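Local coordinates for protein group 3 allergen SMIPP-S Yv6023A04 (Sarcoptes scabiei type hominis, PDB 3H7O) that belongs to the trypsin-like S1 peptidase family but is an inactivated paralogue, probably lacking the proteolytic activity for which its active relatives are known, at residues Q35-T40 / I90-L95; N61-P66 / K138-K143; A145-V150 / F169-V174; V17-G22 / H43-Q48. The protein carries 3 engineered substitutions. All blocks are in the same frame, centred on the assembly; numbering follows the deposited sequence.

Contact 1 of 4, residues Q35-T40 / I90-L95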
loop_
_atom_site.group_PDB
_atom_site.type_symbol
_atom_site.label_atom_id
_atom_site.label_comp_id
_atom_site.label_asym_id
_atom_site.label_seq_id
_atom_site.Cartn_x
_atom_site.Cartn_y
_atom_site.Cartn_z
ATOM N N GLN A 35 2.444 -15.290 5.424
ATOM C CA GLN A 35 3.461 -15.824 4.502
ATOM C C GLN A 35 2.896 -16.106 3.105
ATOM O O GLN A 35 3.650 -16.221 2.140
ATOM C CB GLN A 35 4.119 -17.085 5.073
ATOM C CG GLN A 35 3.194 -18.300 5.140
ATOM C CD GLN A 35 3.858 -19.527 5.734
ATOM O OE1 GLN A 35 5.053 -19.756 5.555
ATOM N NE2 GLN A 35 3.074 -20.334 6.438
ATOM N N TRP A 36 1.572 -16.205 3.007
ATOM C CA TRP A 36 0.908 -16.564 1.756
ATOM C C TRP A 36 0.270 -15.395 0.997
ATOM O O TRP A 36 0.027 -15.508 -0.206
ATOM C CB TRP A 36 -0.164 -17.631 2.007
ATOM C CG TRP A 36 0.363 -18.957 2.478
ATOM C CD1 TRP A 36 0.129 -19.549 3.689
ATOM C CD2 TRP A 36 1.197 -19.865 1.743
ATOM N NE1 TRP A 36 0.766 -20.766 3.754
ATOM C CE2 TRP A 36 1.429 -20.984 2.574
ATOM C CE3 TRP A 36 1.773 -19.842 0.462
ATOM C CZ2 TRP A 36 2.214 -22.070 2.169
ATOM C CZ3 TRP A 36 2.549 -20.920 0.058
ATOM C CH2 TRP A 36 2.764 -22.020 0.912
ATOM N N PHE A 37 -0.021 -14.294 1.693
ATOM C CA PHE A 37 -0.803 -13.204 1.102
ATOM C C PHE A 37 -0.236 -11.808 1.344
ATOM O O PHE A 37 0.221 -11.485 2.445
ATOM C CB PHE A 37 -2.259 -13.249 1.593
ATOM C CG PHE A 37 -2.994 -14.516 1.232
ATOM C CD1 PHE A 37 -3.547 -14.681 -0.037
ATOM C CD2 PHE A 37 -3.148 -15.535 2.168
ATOM C CE1 PHE A 37 -4.231 -15.847 -0.370
ATOM C CE2 PHE A 37 -3.829 -16.706 1.845
ATOM C CZ PHE A 37 -4.372 -16.863 0.571
ATOM N N VAL A 38 -0.287 -10.983 0.301
ATOM C CA VAL A 38 0.095 -9.576 0.386
ATOM C C VAL A 38 -1.057 -8.678 -0.064
ATOM O O VAL A 38 -1.695 -8.944 -1.085
ATOM C CB VAL A 38 1.371 -9.271 -0.452
ATOM C CG1 VAL A 38 1.560 -7.756 -0.649
ATOM C CG2 VAL A 38 2.604 -9.878 0.214
ATOM N N LEU A 39 -1.306 -7.616 0.702
ATOM C CA LEU A 39 -2.345 -6.637 0.383
ATOM C C LEU A 39 -1.737 -5.425 -0.319
ATOM O O LEU A 39 -0.772 -4.834 0.172
ATOM C CB LEU A 39 -3.075 -6.194 1.659
ATOM C CG LEU A 39 -4.376 -5.389 1.523
ATOM C CD1 LEU A 39 -5.497 -6.252 0.964
ATOM C CD2 LEU A 39 -4.783 -4.811 2.868
ATOM N N THR A 40 -2.310 -5.054 -1.463
ATOM C CA THR A 40 -1.806 -3.923 -2.243
ATOM C C THR A 40 -2.954 -3.124 -2.873
ATOM O O THR A 40 -4.128 -3.357 -2.563
ATOM C CB THR A 40 -0.754 -4.389 -3.307
ATOM O OG1 THR A 40 -0.108 -3.254 -3.894
ATOM C CG2 THR A 40 -1.390 -5.253 -4.406
ATOM N N ILE A 90 -8.089 -2.033 -4.098
ATOM C CA ILE A 90 -7.478 -2.930 -3.134
ATOM C C ILE A 90 -7.392 -4.336 -3.754
ATOM O O ILE A 90 -8.290 -4.756 -4.489
ATOM C CB ILE A 90 -8.278 -2.917 -1.800
ATOM C CG1 ILE A 90 -7.502 -3.618 -0.681
ATOM C CG2 ILE A 90 -9.712 -3.472 -1.997
ATOM C CD1 ILE A 90 -8.091 -3.404 0.705
ATOM N N ALA A 91 -6.297 -5.039 -3.485
ATOM C CA ALA A 91 -6.075 -6.357 -4.070
ATOM C C ALA A 91 -5.247 -7.230 -3.150
ATOM O O ALA A 91 -4.380 -6.736 -2.423
ATOM C CB ALA A 91 -5.387 -6.231 -5.427
ATOM N N ILE A 92 -5.516 -8.530 -3.195
ATOM C CA ILE A 92 -4.719 -9.504 -2.462
ATOM C C ILE A 92 -3.925 -10.348 -3.450
ATOM O O ILE A 92 -4.483 -10.894 -4.405
ATOM C CB ILE A 92 -5.593 -10.394 -1.549
ATOM C CG1 ILE A 92 -6.285 -9.527 -0.490
ATOM C CG2 ILE A 92 -4.737 -11.474 -0.870
ATOM C CD1 ILE A 92 -7.409 -10.224 0.266
ATOM N N LEU A 93 -2.616 -10.421 -3.229
ATOM C CA LEU A 93 -1.751 -11.270 -4.033
ATOM C C LEU A 93 -1.512 -12.581 -3.298
ATOM O O LEU A 93 -1.097 -12.574 -2.141
ATOM C CB LEU A 93 -0.420 -10.565 -4.325
ATOM C CG LEU A 93 -0.482 -9.156 -4.936
ATOM C CD1 LEU A 93 0.917 -8.594 -5.132
ATOM C CD2 LEU A 93 -1.253 -9.135 -6.250
ATOM N N GLU A 94 -1.787 -13.697 -3.970
ATOM C CA GLU A 94 -1.531 -15.024 -3.405
ATOM C C GLU A 94 -0.205 -15.593 -3.897
ATOM O O GLU A 94 0.143 -15.450 -5.070
ATOM C CB GLU A 94 -2.669 -15.989 -3.742
ATOM C CG GLU A 94 -2.475 -17.395 -3.176
ATOM C CD GLU A 94 -3.643 -18.312 -3.450
ATOM O OE1 GLU A 94 -4.604 -17.887 -4.124
ATOM O OE2 GLU A 94 -3.600 -19.471 -2.987
ATOM N N LEU A 95 0.522 -16.245 -2.990
ATOM C CA LEU A 95 1.801 -16.866 -3.309
ATOM C C LEU A 95 1.715 -18.389 -3.338
ATOM O O LEU A 95 1.016 -18.995 -2.523
ATOM C CB LEU A 95 2.861 -16.418 -2.303
ATOM C CG LEU A 95 3.160 -14.924 -2.328
ATOM C CD1 LEU A 95 3.673 -14.467 -0.972
ATOM C CD2 LEU A 95 4.141 -14.586 -3.456
#

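Contact 2 of 4, residues N61-P66 / K138-K143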
loop_
_atom_site.group_PDB
_atom_site.type_symbol
_atom_site.label_atom_id
_atom_site.label_comp_id
_atom_site.label_asym_id
_atom_site.label_seq_id
_atom_site.Cartn_x
_atom_site.Cartn_y
_atom_site.Cartn_z
ATOM N N ASN A 61 16.241 -0.366 1.398
ATOM C CA ASN A 61 16.458 0.343 0.143
ATOM C C ASN A 61 16.403 -0.681 -0.983
ATOM O O ASN A 61 17.155 -1.652 -0.971
ATOM C CB ASN A 61 17.799 1.092 0.146
ATOM C CG ASN A 61 18.053 1.848 -1.152
ATOM O OD1 ASN A 61 18.251 1.247 -2.212
ATOM N ND2 ASN A 61 18.058 3.172 -1.073
ATOM N N LEU A 62 15.502 -0.466 -1.943
ATOM C CA LEU A 62 15.225 -1.465 -2.986
ATOM C C LEU A 62 16.455 -1.899 -3.787
ATOM O O LEU A 62 16.515 -3.033 -4.286
ATOM C CB LEU A 62 14.110 -0.981 -3.918
ATOM C CG LEU A 62 12.726 -0.771 -3.292
ATOM C CD1 LEU A 62 11.699 -0.432 -4.363
ATOM C CD2 LEU A 62 12.283 -1.998 -2.493
ATOM N N TRP A 63 17.434 -1.001 -3.892
ATOM C CA TRP A 63 18.695 -1.287 -4.576
ATOM C C TRP A 63 19.794 -1.732 -3.613
ATOM O O TRP A 63 20.394 -2.795 -3.789
ATOM C CB TRP A 63 19.184 -0.055 -5.347
ATOM C CG TRP A 63 18.369 0.313 -6.554
ATOM C CD1 TRP A 63 17.325 -0.384 -7.096
ATOM C CD2 TRP A 63 18.565 1.457 -7.393
ATOM N NE1 TRP A 63 16.845 0.269 -8.206
ATOM C CE2 TRP A 63 17.592 1.399 -8.415
ATOM C CE3 TRP A 63 19.467 2.531 -7.378
ATOM C CZ2 TRP A 63 17.493 2.373 -9.412
ATOM C CZ3 TRP A 63 19.370 3.500 -8.371
ATOM C CH2 TRP A 63 18.389 3.412 -9.374
ATOM N N GLU A 64 20.047 -0.907 -2.596
ATOM C CA GLU A 64 21.228 -1.041 -1.736
ATOM C C GLU A 64 21.092 -2.044 -0.592
ATOM O O GLU A 64 22.090 -2.600 -0.133
ATOM C CB GLU A 64 21.632 0.325 -1.187
ATOM C CG GLU A 64 22.031 1.304 -2.275
ATOM C CD GLU A 64 22.611 2.584 -1.727
ATOM O OE1 GLU A 64 21.927 3.270 -0.934
ATOM O OE2 GLU A 64 23.753 2.908 -2.105
ATOM N N ASP A 65 19.867 -2.243 -0.115
ATOM C CA ASP A 65 19.581 -3.287 0.866
ATOM C C ASP A 65 18.373 -4.063 0.349
ATOM O O ASP A 65 17.265 -3.898 0.866
ATOM C CB ASP A 65 19.312 -2.687 2.255
ATOM C CG ASP A 65 18.992 -3.750 3.306
ATOM O OD1 ASP A 65 19.780 -4.712 3.443
ATOM O OD2 ASP A 65 17.945 -3.628 3.987
ATOM N N PRO A 66 18.581 -4.898 -0.688
ATOM C CA PRO A 66 17.455 -5.455 -1.449
ATOM C C PRO A 66 16.592 -6.479 -0.710
ATOM O O PRO A 66 15.493 -6.794 -1.177
ATOM C CB PRO A 66 18.139 -6.109 -2.654
ATOM C CG PRO A 66 19.493 -6.465 -2.163
ATOM C CD PRO A 66 19.878 -5.363 -1.217
ATOM N N LYS A 138 19.057 6.999 -3.291
ATOM C CA LYS A 138 18.312 7.528 -2.144
ATOM C C LYS A 138 16.806 7.585 -2.392
ATOM O O LYS A 138 16.018 7.446 -1.456
ATOM C CB LYS A 138 18.840 8.907 -1.733
ATOM C CG LYS A 138 20.254 8.880 -1.175
ATOM C CD LYS A 138 20.722 10.263 -0.756
ATOM C CE LYS A 138 22.199 10.247 -0.387
ATOM N NZ LYS A 138 22.713 11.608 -0.067
ATOM N N ASP A 139 16.413 7.777 -3.653
ATOM C CA ASP A 139 15.001 7.741 -4.037
ATOM C C ASP A 139 14.376 6.376 -3.778
ATOM O O ASP A 139 13.155 6.249 -3.742
ATOM C CB ASP A 139 14.817 8.099 -5.515
ATOM C CG ASP A 139 15.065 9.564 -5.804
ATOM O OD1 ASP A 139 15.045 10.384 -4.864
ATOM O OD2 ASP A 139 15.277 9.895 -6.988
ATOM N N HIS A 140 15.218 5.363 -3.597
ATOM C CA HIS A 140 14.751 3.994 -3.393
ATOM C C HIS A 140 14.806 3.547 -1.934
ATOM O O HIS A 140 14.619 2.369 -1.642
ATOM C CB HIS A 140 15.518 3.029 -4.308
ATOM C CG HIS A 140 15.308 3.302 -5.764
ATOM N ND1 HIS A 140 16.007 4.274 -6.446
ATOM C CD2 HIS A 140 14.459 2.750 -6.663
ATOM C CE1 HIS A 140 15.599 4.310 -7.701
ATOM N NE2 HIS A 140 14.665 3.391 -7.861
ATOM N N ASP A 141 15.048 4.496 -1.026
ATOM C CA ASP A 141 15.013 4.227 0.412
ATOM C C ASP A 141 13.598 3.920 0.874
ATOM O O ASP A 141 12.632 4.494 0.363
ATOM C CB ASP A 141 15.489 5.445 1.209
ATOM C CG ASP A 141 16.995 5.618 1.196
ATOM O OD1 ASP A 141 17.736 4.616 1.121
ATOM O OD2 ASP A 141 17.434 6.776 1.282
ATOM N N LEU A 142 13.483 3.034 1.858
ATOM C CA LEU A 142 12.249 2.905 2.621
ATOM C C LEU A 142 12.031 4.195 3.404
ATOM O O LEU A 142 12.922 4.658 4.120
ATOM C CB LEU A 142 12.313 1.715 3.581
ATOM C CG LEU A 142 11.113 1.504 4.514
ATOM C CD1 LEU A 142 9.847 1.156 3.739
ATOM C CD2 LEU A 142 11.427 0.417 5.518
ATOM N N LYS A 143 10.847 4.776 3.244
ATOM C CA LYS A 143 10.484 6.007 3.937
ATOM C C LYS A 143 9.198 5.776 4.717
ATOM O O LYS A 143 8.387 4.923 4.346
ATOM C CB LYS A 143 10.296 7.155 2.935
ATOM C CG LYS A 143 11.550 7.528 2.138
ATOM C CD LYS A 143 11.205 8.299 0.854
ATOM C CE LYS A 143 10.775 7.357 -0.290
ATOM N NZ LYS A 143 11.939 6.723 -0.999
#

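Contact 3 of 4, residues A145-V150 / F169-V174. Engineered in segment 145-150: Q146 (natural residue Asn).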
loop_
_atom_site.group_PDB
_atom_site.type_symbol
_atom_site.label_atom_id
_atom_site.label_comp_id
_atom_site.label_asym_id
_atom_site.label_seq_id
_atom_site.Cartn_x
_atom_site.Cartn_y
_atom_site.Cartn_z
ATOM N N ALA A 145 6.075 8.166 7.134
ATOM C CA ALA A 145 5.565 9.478 7.536
ATOM C C ALA A 145 4.321 9.331 8.397
ATOM O O ALA A 145 3.452 8.505 8.109
ATOM C CB ALA A 145 5.255 10.327 6.308
ATOM N N GLN A 146 4.244 10.140 9.450
ATOM C CA GLN A 146 3.057 10.215 10.285
ATOM C C GLN A 146 2.131 11.271 9.699
ATOM O O GLN A 146 2.471 12.455 9.679
ATOM C CB GLN A 146 3.426 10.583 11.727
ATOM C CG GLN A 146 4.244 9.530 12.475
ATOM C CD GLN A 146 3.420 8.338 12.949
ATOM O OE1 GLN A 146 2.208 8.268 12.735
ATOM N NE2 GLN A 146 4.084 7.389 13.596
ATOM N N LEU A 147 0.975 10.842 9.202
ATOM C CA LEU A 147 -0.008 11.773 8.661
ATOM C C LEU A 147 -1.182 11.919 9.620
ATOM O O LEU A 147 -1.515 10.986 10.350
ATOM C CB LEU A 147 -0.504 11.328 7.277
ATOM C CG LEU A 147 0.477 10.925 6.164
ATOM C CD1 LEU A 147 -0.262 10.741 4.846
ATOM C CD2 LEU A 147 1.607 11.929 5.991
ATOM N N THR A 148 -1.809 13.087 9.599
ATOM C CA THR A 148 -2.967 13.361 10.441
ATOM C C THR A 148 -4.243 13.138 9.637
ATOM O O THR A 148 -4.434 13.747 8.577
ATOM C CB THR A 148 -2.937 14.807 10.976
ATOM O OG1 THR A 148 -1.656 15.080 11.553
ATOM C CG2 THR A 148 -4.019 15.020 12.031
ATOM N N VAL A 149 -5.110 12.266 10.149
ATOM C CA VAL A 149 -6.409 12.001 9.537
ATOM C C VAL A 149 -7.256 13.274 9.518
ATOM O O VAL A 149 -7.434 13.926 10.547
ATOM C CB VAL A 149 -7.169 10.860 10.266
ATOM C CG1 VAL A 149 -8.550 10.636 9.645
ATOM C CG2 VAL A 149 -6.348 9.571 10.241
ATOM N N VAL A 150 -7.762 13.619 8.337
ATOM C CA VAL A 150 -8.602 14.805 8.161
ATOM C C VAL A 150 -10.053 14.422 7.846
ATOM O O VAL A 150 -10.346 13.260 7.563
ATOM C CB VAL A 150 -8.025 15.777 7.089
ATOM C CG1 VAL A 150 -6.647 16.278 7.511
ATOM C CG2 VAL A 150 -7.958 15.116 5.713
ATOM N N PHE A 169 -10.434 6.844 3.795
ATOM C CA PHE A 169 -10.211 7.975 4.680
ATOM C C PHE A 169 -9.076 8.816 4.112
ATOM O O PHE A 169 -8.319 8.362 3.238
ATOM C CB PHE A 169 -9.934 7.548 6.134
ATOM C CG PHE A 169 -8.610 6.859 6.336
ATOM C CD1 PHE A 169 -8.509 5.475 6.236
ATOM C CD2 PHE A 169 -7.467 7.591 6.645
ATOM C CE1 PHE A 169 -7.283 4.832 6.426
ATOM C CE2 PHE A 169 -6.234 6.957 6.835
ATOM C CZ PHE A 169 -6.144 5.580 6.730
ATOM N N CYS A 170 -8.972 10.045 4.597
ATOM C CA CYS A 170 -7.932 10.953 4.136
ATOM C C CYS A 170 -7.013 11.358 5.273
ATOM O O CYS A 170 -7.427 11.414 6.432
ATOM C CB CYS A 170 -8.553 12.186 3.489
ATOM S SG CYS A 170 -9.567 11.831 2.042
ATOM N N ALA A 171 -5.761 11.643 4.927
ATOM C CA ALA A 171 -4.765 12.071 5.896
ATOM C C ALA A 171 -3.746 12.984 5.219
ATOM O O ALA A 171 -3.531 12.897 4.006
ATOM C CB ALA A 171 -4.084 10.863 6.531
ATOM N N GLN A 172 -3.128 13.864 6.000
ATOM C CA GLN A 172 -2.197 14.846 5.446
ATOM C C GLN A 172 -1.184 15.329 6.476
ATOM O O GLN A 172 -1.484 15.413 7.667
ATOM C CB GLN A 172 -2.971 16.043 4.867
ATOM C CG GLN A 172 -2.156 16.949 3.942
ATOM C CD GLN A 172 -3.019 17.919 3.151
ATOM O OE1 GLN A 172 -4.175 18.166 3.491
ATOM N NE2 GLN A 172 -2.455 18.475 2.087
ATOM N N LYS A 173 0.019 15.626 5.993
ATOM C CA LYS A 173 1.048 16.309 6.766
ATOM C C LYS A 173 1.685 17.362 5.860
ATOM O O LYS A 173 2.046 17.060 4.720
ATOM C CB LYS A 173 2.104 15.313 7.260
ATOM C CG LYS A 173 3.173 15.930 8.155
ATOM C CD LYS A 173 4.319 14.966 8.405
ATOM C CE LYS A 173 5.403 15.620 9.247
ATOM N NZ LYS A 173 6.612 14.757 9.344
ATOM N N VAL A 174 1.813 18.590 6.364
ATOM C CA VAL A 174 2.395 19.696 5.583
ATOM C C VAL A 174 3.804 19.368 5.072
ATOM O O VAL A 174 4.627 18.815 5.804
ATOM C CB VAL A 174 2.395 21.060 6.355
ATOM C CG1 VAL A 174 0.973 21.546 6.602
ATOM C CG2 VAL A 174 3.166 20.970 7.668
HETATM O O HOH W 1 6.491 11.827 9.895
HETATM O O HOH W 2 -10.954 10.890 6.302
#

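Contact 4 of 4, residues V17-G22 / H43-Q48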
loop_
_atom_site.group_PDB
_atom_site.type_symbol
_atom_site.label_atom_id
_atom_site.label_comp_id
_atom_site.label_asym_id
_atom_site.label_seq_id
_atom_site.Cartn_x
_atom_site.Cartn_y
_atom_site.Cartn_z
ATOM N N VAL A 17 5.797 -4.194 -4.362
ATOM C CA VAL A 17 5.191 -5.035 -5.386
ATOM C C VAL A 17 5.723 -4.594 -6.751
ATOM O O VAL A 17 5.452 -3.478 -7.202
ATOM C CB VAL A 17 3.641 -4.964 -5.345
ATOM C CG1 VAL A 17 3.023 -5.809 -6.471
ATOM C CG2 VAL A 17 3.115 -5.416 -3.971
ATOM N N ARG A 18 6.494 -5.470 -7.389
ATOM C CA ARG A 18 7.100 -5.182 -8.687
ATOM C C ARG A 18 6.267 -5.757 -9.824
ATOM O O ARG A 18 5.934 -6.948 -9.822
ATOM C CB ARG A 18 8.514 -5.759 -8.762
ATOM C CG ARG A 18 9.455 -5.300 -7.662
ATOM C CD ARG A 18 10.870 -5.811 -7.922
ATOM N NE ARG A 18 11.876 -4.981 -7.272
ATOM C CZ ARG A 18 12.326 -3.824 -7.756
ATOM N NH1 ARG A 18 11.864 -3.345 -8.909
ATOM N NH2 ARG A 18 13.247 -3.145 -7.083
ATOM N N THR A 19 5.940 -4.909 -10.793
ATOM C CA THR A 19 5.216 -5.328 -11.997
ATOM C C THR A 19 5.955 -4.856 -13.243
ATOM O O THR A 19 6.849 -4.016 -13.150
ATOM C CB THR A 19 3.775 -4.779 -12.012
ATOM O OG1 THR A 19 3.805 -3.356 -11.841
ATOM C CG2 THR A 19 2.945 -5.414 -10.894
ATOM N N TYR A 20 5.579 -5.384 -14.406
ATOM C CA TYR A 20 6.279 -5.072 -15.658
ATOM C C TYR A 20 5.345 -4.676 -16.805
ATOM O O TYR A 20 5.377 -5.300 -17.867
ATOM C CB TYR A 20 7.183 -6.245 -16.079
ATOM C CG TYR A 20 8.181 -6.657 -15.019
ATOM C CD1 TYR A 20 9.465 -6.112 -14.992
ATOM C CD2 TYR A 20 7.838 -7.586 -14.037
ATOM C CE1 TYR A 20 10.381 -6.486 -14.015
ATOM C CE2 TYR A 20 8.742 -7.960 -13.056
ATOM C CZ TYR A 20 10.011 -7.410 -13.053
ATOM O OH TYR A 20 10.904 -7.781 -12.078
ATOM N N PRO A 21 4.517 -3.631 -16.607
ATOM C CA PRO A 21 3.649 -3.226 -17.710
ATOM C C PRO A 21 4.423 -2.505 -18.814
ATOM O O PRO A 21 5.248 -1.631 -18.526
ATOM C CB PRO A 21 2.649 -2.280 -17.043
ATOM C CG PRO A 21 3.384 -1.707 -15.884
ATOM C CD PRO A 21 4.358 -2.758 -15.427
ATOM N N GLY A 22 4.163 -2.895 -20.062
ATOM C CA GLY A 22 4.757 -2.259 -21.239
ATOM C C GLY A 22 6.271 -2.339 -21.312
ATOM O O GLY A 22 6.928 -1.359 -21.675
ATOM N N HIS A 43 -5.036 -1.055 -8.714
ATOM C CA HIS A 43 -4.681 -0.476 -10.017
ATOM C C HIS A 43 -3.286 -0.875 -10.522
ATOM O O HIS A 43 -3.034 -0.867 -11.723
ATOM C CB HIS A 43 -4.941 1.042 -10.091
ATOM C CG HIS A 43 -3.971 1.885 -9.325
ATOM N ND1 HIS A 43 -2.711 2.188 -9.798
ATOM C CD2 HIS A 43 -4.093 2.533 -8.143
ATOM C CE1 HIS A 43 -2.094 2.969 -8.929
ATOM N NE2 HIS A 43 -2.912 3.196 -7.918
ATOM N N CYS A 44 -2.411 -1.253 -9.591
ATOM C CA CYS A 44 -1.064 -1.731 -9.908
ATOM C C CYS A 44 -1.050 -3.136 -10.523
ATOM O O CYS A 44 -0.156 -3.464 -11.310
ATOM C CB CYS A 44 -0.192 -1.733 -8.644
ATOM S SG CYS A 44 -0.089 -0.155 -7.747
ATOM N N VAL A 45 -2.040 -3.958 -10.173
ATOM C CA VAL A 45 -1.979 -5.396 -10.465
ATOM C C VAL A 45 -3.183 -6.001 -11.201
ATOM O O VAL A 45 -3.092 -7.122 -11.706
ATOM C CB VAL A 45 -1.700 -6.233 -9.169
ATOM C CG1 VAL A 45 -0.360 -5.850 -8.550
ATOM C CG2 VAL A 45 -2.837 -6.079 -8.148
ATOM N N PHE A 46 -4.293 -5.268 -11.273
ATOM C CA PHE A 46 -5.557 -5.829 -11.776
ATOM C C PHE A 46 -5.470 -6.444 -13.174
ATOM O O PHE A 46 -6.177 -7.406 -13.470
ATOM C CB PHE A 46 -6.694 -4.798 -11.703
ATOM C CG PHE A 46 -6.705 -3.813 -12.837
ATOM C CD1 PHE A 46 -7.620 -3.946 -13.878
ATOM C CD2 PHE A 46 -5.808 -2.746 -12.860
ATOM C CE1 PHE A 46 -7.639 -3.035 -14.932
ATOM C CE2 PHE A 46 -5.815 -1.832 -13.908
ATOM C CZ PHE A 46 -6.731 -1.976 -14.946
ATOM N N ASP A 47 -4.601 -5.889 -14.018
ATOM C CA ASP A 47 -4.453 -6.336 -15.405
ATOM C C ASP A 47 -3.088 -6.975 -15.681
ATOM O O ASP A 47 -2.678 -7.100 -16.837
ATOM C CB ASP A 47 -4.677 -5.156 -16.358
ATOM C CG ASP A 47 -3.720 -3.990 -16.094
ATOM O OD1 ASP A 47 -2.929 -4.048 -15.122
ATOM O OD2 ASP A 47 -3.764 -3.005 -16.860
ATOM N N GLN A 48 -2.390 -7.369 -14.621
ATOM C CA GLN A 48 -1.058 -7.962 -14.747
ATOM C C GLN A 48 -1.105 -9.457 -14.483
ATOM O O GLN A 48 -1.696 -9.896 -13.500
ATOM C CB GLN A 48 -0.081 -7.290 -13.776
ATOM C CG GLN A 48 0.079 -5.779 -13.990
ATOM C CD GLN A 48 0.517 -5.440 -15.398
ATOM O OE1 GLN A 48 1.530 -5.946 -15.888
ATOM N NE2 GLN A 48 -0.250 -4.583 -16.063
HETATM O O HOH W 3 1.505 -2.224 -12.967
HETATM O O HOH W 4 3.486 -7.213 -14.459
#

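Contact 1 of 4, residues Q35-T40 / I90-L95
F37-T40 and A91-L95 run antiparallel as neighbouring strands, their short axes 4.6 Å apart and inclined at 156°. V38 and L93 form a hydrogen-bonded pair, giving and receiving through both backbone groups, with L93 N to V38 O at 2.8 Å. T40 and A91 do the same two residues further on, and L95 N reaches W36 O, one residue before strand 37-40 begins. On the face that holds F37, L39, I92 and E94, the phenyl ring meets two neighbours at once: CD1 of F37 lies 3.5 Å from CG2 of I92, while CE1 of F37 rests 3.7 Å from CG of E94. The extended E94 chain runs beside the ring and points the same way. L39 has CG opposite its own backbone N (chi1 -168°), a turn that brings CD1 to 3.7 Å from both CG1 of I90 and CG1 of I92. I224 of the C-terminal helix meets F37 and I92 here. The reverse face is packed by CG2 of T40 against CG of L93 at 4.0 Å, while OG1 of T40 bonds to G29 O. Here is a worked case of an interior strand pair in the first barrel of the chymotrypsin fold, joining 26-32 to 68-78: alternate residues bond across it and the others to the flanking strands, so both faces can be apolar, while OE1 of E94, at the partly exposed end, bonds to Y77 OH.

Contact 2 of 4, residues N61-P66 / K138-K143
With CG turned opposite the backbone N, the amide of N61 reaches across to D141, while chi1 of -70° in W63 and -62° in H140 lays their rings together. ND2 of N61 gives a short bond of 2.6 Å to OD1 of D141, almost straight at the hydrogen and coming from above the carboxylate plane, and bonds also to P137 O. OD1 of N61 serves its own loop, accepting on opposite faces of its plane from W63 N, an Asx turn, and from E64 N, an Asx motif. The main chain adds L62 N to H140 O at 3.0 Å. Beyond it, the six-membered ring of W63 and the imidazole make an offset stack with centroids 3.8 Å apart and planes at 21°; CZ2 of W63 comes within 3.2 Å of CE1 of H140. ND1 of H140 bonds to D136 O and NE2 to G132 O, fixing the ring against the indole; with carbonyls at both nitrogens, the imidazole is probably protonated, and its stack on W63 would then have cation-pi character.

Contact 3 of 4, residues A145-V150 / F169-V174
L147 and A171 mark the dense part of this strand pair, L147 CB lying 3.7 Å from A171 CB. V149 faces A171 in a non-hydrogen-bonded pair, V149 CA only 4.0 Å from A171 CA. T148 and Q172 exchange two backbone bonds, Q172 N to T148 O being 2.9 Å, each donor arriving from above the carbonyl plane; the strands are inclined at 129°. V149 has CG1 opposite its backbone N (chi1 178°), against C170 O at 3.5 Å, and CG2 beside the F169 ring at longer range. These strands belong to the second β-barrel of the chymotrypsin fold, where 168-172 also pairs with 209-213, and the C155-C170 disulfide ties the pair to helix 152-159. Toward solvent the packing thins. K173 stretches fully extended past the L147 side chain, CB lying 3.6 Å from CD2 of L147, and its aliphatic CD touches the backbone O of Q146, an engineered residue. A water completes this edge, accepting from Q146 N and from NZ of K173. At the opposite end the pairing is loose: V150 N bonds to C170 O, CG2 of V150 meets CB of C170 at 3.7 Å, and a second water spans V150 O and C170 N. The amide of Q172 bonds through NE2 to G206 O.

Contact 4 of 4, residues V17-G22 / H43-Q48
V17 and T19 supply the apolar part, both leaning on V45: CG1 of V17 and CG1 of V45 are 4.0 Å apart, and CG2 of T19 lies 4.1 Å from that same V45 CG1, each pair crossing at about a right angle. CG2 of T19 also rests on C44 O, while P21 CB sits 3.8 Å from NE2 of Q48. No direct hydrogen bond joins the segments, so water carries the polar part. One molecule links OG1 of T19 to C44 O; another accepts from Y20 N and donates to OE1 of Q48 at 2.7 Å. The Q48 chain bends at chi2 (-57°), and NE2 bonds to OD1 of D47, which holds the amide against P21, just past the strand. One backbone bond, Q48 N to V45 O, closes a type I turn. H43 takes the place of the histidine in the relatives' catalytic triad, and its backbone N bonds to OD1 of D89. A short, weakly bonded helix that carries the histidine of a trypsin-type AAHC sequence, tied to strand 26-32 through C28-C44, is characteristic of the S1 family.

Contacts 1 and 4 share the first barrel: their centres lie 13 Å apart and they touch where V45 CG2 packs 3.7 Å from A91 CB and V17 CG1 3.7 Å from L93 CD1. Contact 2 lies 20 Å from contact 4 centre to centre, yet L62 CB meets R18 NH2 at 3.9 Å. It adjoins contact 3 in sequence, so the chain leaves this loop back into the second barrel's strand 143-150, and contacts 1 and 3 sit on opposite sides of the chain's centre, 25 Å apart. In contact 4, H43 touches A183, which appears to stand where active relatives carry the catalytic serine, consistent with an inactivated protease. Near contact 3, the Q172 side chain lies about 3 Å from a bound glycerol, probably crystallisation solvent.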